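Side-chain contacts in sensory transduction histidine kinase, putative (Borrelia burgdorferi, PDB 5BWJ), which probably senses small molecules in the periplasm through this Venus flytrap sensor domain of a membrane-bound hybrid histidine kinase: residues K82-L85 with A86-I89; L136-N139 with S140-V144; L162-I165 with A166-L170. All coordinates share one frame; numbering follows the deposited sequence.

Contact 1: residues K82-L85 with A86-I89; sequences KSEL and ARSI
Leu85 and Ala86 form a classic beta bulge, both facing Asn187 of strand 184-192, within a chain that has turned a corner at Ser83 and, apart from the bulge, runs extended to Ile89. Leu85 carries the irregularity: its psi of -42° departs from the values of its extended neighbours. The extra residue changes the side-chain alternation, and Glu84 and Arg87, three positions apart, come to lie on the same side of the strand. There they meet in a salt bridge, with Glu84 OE2 2.6 Å from Arg87 NH2. The glutamate lies extended, its CG anti to the backbone N (chi1 178°), which carries the carboxylate along the chain past Ala86; its CG passes 3.9 Å from Ala86 O. Arg87 stands up across it at about a right angle. The carboxylate comes over one face of the guanidinium instead of lying level with it, the two planes being 75° apart, and OE2 also rests 3.4 Å from Arg87 CG. This is a one-point ion pair, not the paired side-by-side form. The carboxylate may also offset positive charge nearby, since Lys186 of the same chain and Arg87 of the second subunit approach this arginine. Leu85 and Ala86 pack on Phe19, with Leu206 against the leucine and Phe16 against the alanine, while backbone hydrogen bonds of residues within 82-88 join this part of strand 79-94 to antiparallel strand 184-192.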
# COMPACT_ATOMS: atom_id res chain seq x y z
N LYS B 82 18.66 4.50 -4.91
CA LYS B 82 19.11 4.84 -3.57
C LYS B 82 18.16 4.30 -2.51
O LYS B 82 17.78 3.12 -2.54
CB LYS B 82 19.26 6.36 -3.44
CG LYS B 82 20.14 7.01 -4.51
CD LYS B 82 21.61 7.04 -4.11
CE LYS B 82 21.88 8.13 -3.08
NZ LYS B 82 23.33 8.30 -2.81
N SER B 83 17.76 5.15 -1.56
CA SER B 83 16.95 4.72 -0.43
C SER B 83 15.57 4.21 -0.84
O SER B 83 15.03 4.61 -1.87
CB SER B 83 16.79 5.88 0.56
OG SER B 83 15.98 5.49 1.67
N GLU B 84 15.02 3.32 -0.02
CA GLU B 84 13.70 2.75 -0.26
C GLU B 84 12.62 3.70 0.25
O GLU B 84 12.69 4.19 1.37
CB GLU B 84 13.59 1.39 0.43
CG GLU B 84 12.24 0.71 0.29
CD GLU B 84 12.21 -0.66 0.94
OE1 GLU B 84 13.16 -1.45 0.71
OE2 GLU B 84 11.26 -0.95 1.69
N LEU B 85 11.61 3.93 -0.59
CA LEU B 85 10.52 4.84 -0.24
C LEU B 85 9.31 4.08 0.28
O LEU B 85 8.68 4.48 1.26
CB LEU B 85 10.14 5.69 -1.45
CG LEU B 85 8.99 6.69 -1.26
CD1 LEU B 85 9.24 7.60 -0.06
CD2 LEU B 85 8.80 7.50 -2.52
N ALA B 86 9.00 2.97 -0.37
CA ALA B 86 7.89 2.12 0.05
C ALA B 86 7.97 0.77 -0.66
O ALA B 86 8.80 0.57 -1.55
CB ALA B 86 6.56 2.79 -0.24
N ARG B 87 7.09 -0.14 -0.27
CA ARG B 87 7.04 -1.48 -0.84
C ARG B 87 5.71 -1.72 -1.55
O ARG B 87 4.69 -1.14 -1.19
CB ARG B 87 7.24 -2.54 0.24
CG ARG B 87 8.69 -2.81 0.60
CD ARG B 87 8.79 -3.85 1.70
NE ARG B 87 10.09 -4.52 1.72
CZ ARG B 87 11.15 -4.12 2.42
NH1 ARG B 87 12.28 -4.81 2.36
NH2 ARG B 87 11.09 -3.02 3.17
N SER B 88 5.75 -2.58 -2.56
CA SER B 88 4.54 -2.99 -3.28
C SER B 88 4.56 -4.50 -3.50
O SER B 88 5.56 -5.17 -3.26
CB SER B 88 4.43 -2.26 -4.62
OG SER B 88 4.37 -0.85 -4.43
N ILE B 89 3.43 -5.02 -3.97
CA ILE B 89 3.32 -6.42 -4.35
C ILE B 89 2.95 -6.50 -5.82
O ILE B 89 2.04 -5.81 -6.28
CB ILE B 89 2.27 -7.17 -3.50
CG1 ILE B 89 2.65 -7.10 -2.02
CG2 ILE B 89 2.15 -8.63 -3.96
CD1 ILE B 89 1.64 -7.75 -1.07

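Contact 2: residues L136-N139 with S140-V144; sequences LADN and SQELV
Glu142, in the first turn of helix 140-148, folds back along the loop that leads into it, and each of its atoms meets something there. Its CB lies 3.4 Å from Asn139 OD1. From that point the side chain runs fully extended, CG anti to the backbone N (chi1 175°), and CG passes 4.1 Å from the methyl CB of Ala137. Its CD reaches the end of the strand, and the carboxylate then divides: OE2 sits 3.6 Å from Ala137 CA, while OE1 takes a weak hydrogen bond of 3.3 Å from Asp138 N. A second bond comes from Asn139, the N-cap, whose OD1 accepts from Glu142 N at 2.8 Å with an N-H...O angle of 166°. The exchange resembles a capping box, but the glutamate binds the amide one residue before the cap, so the strict definition is not met. The cap's chi1 of 55° folds OD1 over the first turn, and its ND2 is occupied by Asn54. Beneath this polar edge the CB atoms of Ala137 and Leu143 touch at 3.7 Å, joining strand 134-137 to the helix it precedes. Glu142 OE1 also lies 3.5 Å from Asp138 OD2, the carboxylate planes nearly perpendicular, and such a pair of like charges might raise the proton affinity of either acid.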
# COMPACT_ATOMS: atom_id res chain seq x y z
N LEU B 136 3.73 -3.82 -24.26
CA LEU B 136 4.43 -2.78 -23.50
C LEU B 136 3.63 -1.49 -23.46
O LEU B 136 3.24 -0.95 -24.49
CB LEU B 136 5.81 -2.52 -24.11
CG LEU B 136 6.81 -3.69 -24.04
CD1 LEU B 136 8.09 -3.32 -24.76
CD2 LEU B 136 7.10 -4.09 -22.60
N ALA B 137 3.39 -1.00 -22.24
CA ALA B 137 2.72 0.28 -22.03
C ALA B 137 3.72 1.30 -21.51
O ALA B 137 4.71 0.95 -20.88
CB ALA B 137 1.56 0.12 -21.05
N ASP B 138 3.45 2.58 -21.79
CA ASP B 138 4.35 3.65 -21.37
C ASP B 138 4.09 4.08 -19.93
O ASP B 138 4.98 4.59 -19.26
CB ASP B 138 4.21 4.86 -22.30
CG ASP B 138 4.69 4.58 -23.71
OD1 ASP B 138 5.57 3.71 -23.88
OD2 ASP B 138 4.20 5.24 -24.65
N ASN B 139 2.86 3.86 -19.47
CA ASN B 139 2.47 4.26 -18.12
C ASN B 139 1.25 3.51 -17.62
O ASN B 139 0.60 2.79 -18.38
CB ASN B 139 2.20 5.77 -18.08
CG ASN B 139 1.16 6.20 -19.10
OD1 ASN B 139 -0.01 5.83 -19.01
ND2 ASN B 139 1.59 6.99 -20.07
N SER B 140 0.93 3.68 -16.34
CA SER B 140 -0.17 2.96 -15.71
C SER B 140 -1.50 3.23 -16.39
O SER B 140 -2.29 2.31 -16.62
CB SER B 140 -0.27 3.32 -14.22
OG SER B 140 0.88 2.90 -13.51
N GLN B 141 -1.76 4.49 -16.71
CA GLN B 141 -3.01 4.88 -17.35
C GLN B 141 -3.20 4.16 -18.69
O GLN B 141 -4.26 3.61 -18.96
CB GLN B 141 -3.05 6.39 -17.55
CG GLN B 141 -4.32 6.90 -18.20
CD GLN B 141 -4.44 8.41 -18.08
OE1 GLN B 141 -4.51 8.95 -16.97
NE2 GLN B 141 -4.45 9.09 -19.22
N GLU B 142 -2.15 4.17 -19.51
CA GLU B 142 -2.20 3.47 -20.79
C GLU B 142 -2.38 1.98 -20.58
O GLU B 142 -3.12 1.32 -21.32
CB GLU B 142 -0.92 3.74 -21.58
CG GLU B 142 -0.81 2.95 -22.88
CD GLU B 142 0.49 3.20 -23.61
OE1 GLU B 142 1.11 4.26 -23.38
OE2 GLU B 142 0.91 2.33 -24.40
N LEU B 143 -1.70 1.44 -19.57
CA LEU B 143 -1.73 0.01 -19.30
C LEU B 143 -3.13 -0.47 -18.94
O LEU B 143 -3.62 -1.45 -19.50
CB LEU B 143 -0.76 -0.34 -18.17
CG LEU B 143 -0.77 -1.80 -17.72
CD1 LEU B 143 -0.43 -2.73 -18.88
CD2 LEU B 143 0.20 -2.01 -16.57
N VAL B 144 -3.77 0.23 -18.01
CA VAL B 144 -5.09 -0.17 -17.55
C VAL B 144 -6.13 0.04 -18.66
O VAL B 144 -7.10 -0.70 -18.75
CB VAL B 144 -5.50 0.60 -16.29
CG1 VAL B 144 -6.88 0.19 -15.83
CG2 VAL B 144 -4.50 0.35 -15.17

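Contact 3: residues L162-I165 with A166-L170; sequences LHYI and ANNFL. With NO3 (nitrate ion), chain F.
Ile165 and Tyr164, with Ala166 beside them, lie at the centre of the last turns of helix 161-169, where each meets residues about one turn away along the helix. Ile165 CG2 packs against Phe169 CD2 at 3.8 Å, and Ile165 O, which accepts the helical bond from Phe169 N, lies near the plane of the phenylalanine ring at its edge. Ala166 N bonds to Leu162 O, and the methyl rests beside the same carbonyl. Tyr164 CE2 touches Phe169 CE2 at 4.0 Å, while one face of the tyrosine ring takes CB of Asn168, whose CG, anti to its carbonyl carbon (chi1 -74°), turns the amide back over the ring at a tilt of 33° and brings ND2 within 3.1 Å of Tyr164 CD1. That ND2 gives a hydrogen bond to Tyr164 O (2.9 Å, with an N-H...O angle of 161°), a carbonyl that also accepts from Asn168 N, so one asparagine grips this oxygen twice. The tyrosine hydroxyl is held by the carbonyl of Lys22, and the ring also meets His163 of the second subunit. Asn168 ND2 also binds O1 of a nitrate at 2.9 Å, and Asn167 ND2 reaches both O1 and O3 of the same ion, with O3 3.0 Å away. Lys160 of the second subunit supplies a further bond. With both its hydrogens employed, the Asn168 amide is probably held in one orientation in this crystal. The nitrate, probably from the crystallisation liquor, thus marks a site at the subunit interface where neutral amide donors and a lysine charge can hold a small anion.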
# COMPACT_ATOMS: atom_id res chain seq x y z
N LEU B 162 -2.41 0.30 -10.00
CA LEU B 162 -3.15 -0.17 -11.16
C LEU B 162 -4.60 -0.42 -10.78
O LEU B 162 -5.52 -0.14 -11.56
CB LEU B 162 -2.53 -1.45 -11.71
CG LEU B 162 -1.10 -1.34 -12.25
CD1 LEU B 162 -0.67 -2.66 -12.85
CD2 LEU B 162 -0.97 -0.21 -13.27
N HIS B 163 -4.80 -0.92 -9.57
CA HIS B 163 -6.14 -1.19 -9.07
C HIS B 163 -6.91 0.10 -8.83
O HIS B 163 -8.10 0.18 -9.14
CB HIS B 163 -6.06 -2.00 -7.77
CG HIS B 163 -7.40 -2.45 -7.28
ND1 HIS B 163 -7.95 -3.66 -7.64
CD2 HIS B 163 -8.30 -1.85 -6.46
CE1 HIS B 163 -9.13 -3.79 -7.07
NE2 HIS B 163 -9.37 -2.71 -6.35
N TYR B 164 -6.24 1.10 -8.27
CA TYR B 164 -6.87 2.39 -8.02
C TYR B 164 -7.38 3.02 -9.31
O TYR B 164 -8.53 3.44 -9.38
CB TYR B 164 -5.89 3.35 -7.34
CG TYR B 164 -6.33 4.79 -7.44
CD1 TYR B 164 -7.31 5.30 -6.60
CD2 TYR B 164 -5.79 5.64 -8.40
CE1 TYR B 164 -7.73 6.62 -6.70
CE2 TYR B 164 -6.20 6.96 -8.50
CZ TYR B 164 -7.17 7.44 -7.65
OH TYR B 164 -7.58 8.75 -7.75
N ILE B 165 -6.51 3.09 -10.31
CA ILE B 165 -6.85 3.74 -11.57
C ILE B 165 -8.05 3.07 -12.23
O ILE B 165 -9.01 3.74 -12.60
CB ILE B 165 -5.66 3.74 -12.55
CG1 ILE B 165 -4.49 4.54 -11.96
CG2 ILE B 165 -6.05 4.34 -13.90
CD1 ILE B 165 -3.18 4.35 -12.70
N ALA B 166 -7.99 1.75 -12.36
CA ALA B 166 -9.09 0.99 -12.95
C ALA B 166 -10.39 1.21 -12.19
O ALA B 166 -11.45 1.39 -12.79
CB ALA B 166 -8.75 -0.49 -12.97
N ASN B 167 -10.30 1.19 -10.86
CA ASN B 167 -11.49 1.23 -10.02
C ASN B 167 -12.13 2.61 -9.95
O ASN B 167 -13.35 2.73 -9.77
CB ASN B 167 -11.13 0.76 -8.61
CG ASN B 167 -12.35 0.43 -7.77
OD1 ASN B 167 -13.33 -0.13 -8.27
ND2 ASN B 167 -12.30 0.78 -6.49
N ASN B 168 -11.32 3.66 -10.09
CA ASN B 168 -11.80 5.03 -9.93
C ASN B 168 -12.04 5.77 -11.25
O ASN B 168 -12.86 6.69 -11.29
CB ASN B 168 -10.81 5.83 -9.08
CG ASN B 168 -10.88 5.46 -7.61
OD1 ASN B 168 -11.53 6.13 -6.81
ND2 ASN B 168 -10.20 4.37 -7.23
N PHE B 169 -11.33 5.38 -12.31
CA PHE B 169 -11.44 6.07 -13.60
C PHE B 169 -12.23 5.27 -14.64
O PHE B 169 -12.85 5.86 -15.52
CB PHE B 169 -10.05 6.38 -14.16
CG PHE B 169 -9.34 7.48 -13.45
CD1 PHE B 169 -9.76 8.79 -13.58
CD2 PHE B 169 -8.23 7.22 -12.65
CE1 PHE B 169 -9.10 9.82 -12.93
CE2 PHE B 169 -7.57 8.24 -12.00
CZ PHE B 169 -8.01 9.55 -12.14
N LEU B 170 -12.19 3.95 -14.54
CA LEU B 170 -12.78 3.09 -15.57
C LEU B 170 -13.89 2.18 -15.04
O LEU B 170 -14.37 1.31 -15.76
CB LEU B 170 -11.69 2.24 -16.22
CG LEU B 170 -10.51 3.03 -16.78
CD1 LEU B 170 -9.49 2.06 -17.31
CD2 LEU B 170 -10.94 4.01 -17.87
N NO3 F . -9.48 2.15 -4.91
O1 NO3 F . -10.57 2.79 -4.84
O2 NO3 F . -8.49 2.51 -4.22
O3 NO3 F . -9.39 1.14 -5.67

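How the contacts relate
Contacts 2 and 3 adjoin, their centres 12 Å apart: helices 140-148 and 161-169 pack where Ser140 CB meets Ile165 CD1 at 3.4 Å and Val144 CG1 meets Ala166 CB at 3.5 Å. Contact 1 stands apart, its centre about 21 Å from that of contact 2 and 22 Å from that of contact 3, on strand 79-94; it shares a sheet with contact 2, on the other side of the chain's centre. Contacts 1 and 3 both touch the second subunit. Contact 3 alone holds the nitrate and comes near a metal site: the Tyr164 side chain is about 6 Å from that of Glu29, seen to bind magnesium in a structure of this protein, though not in this chain.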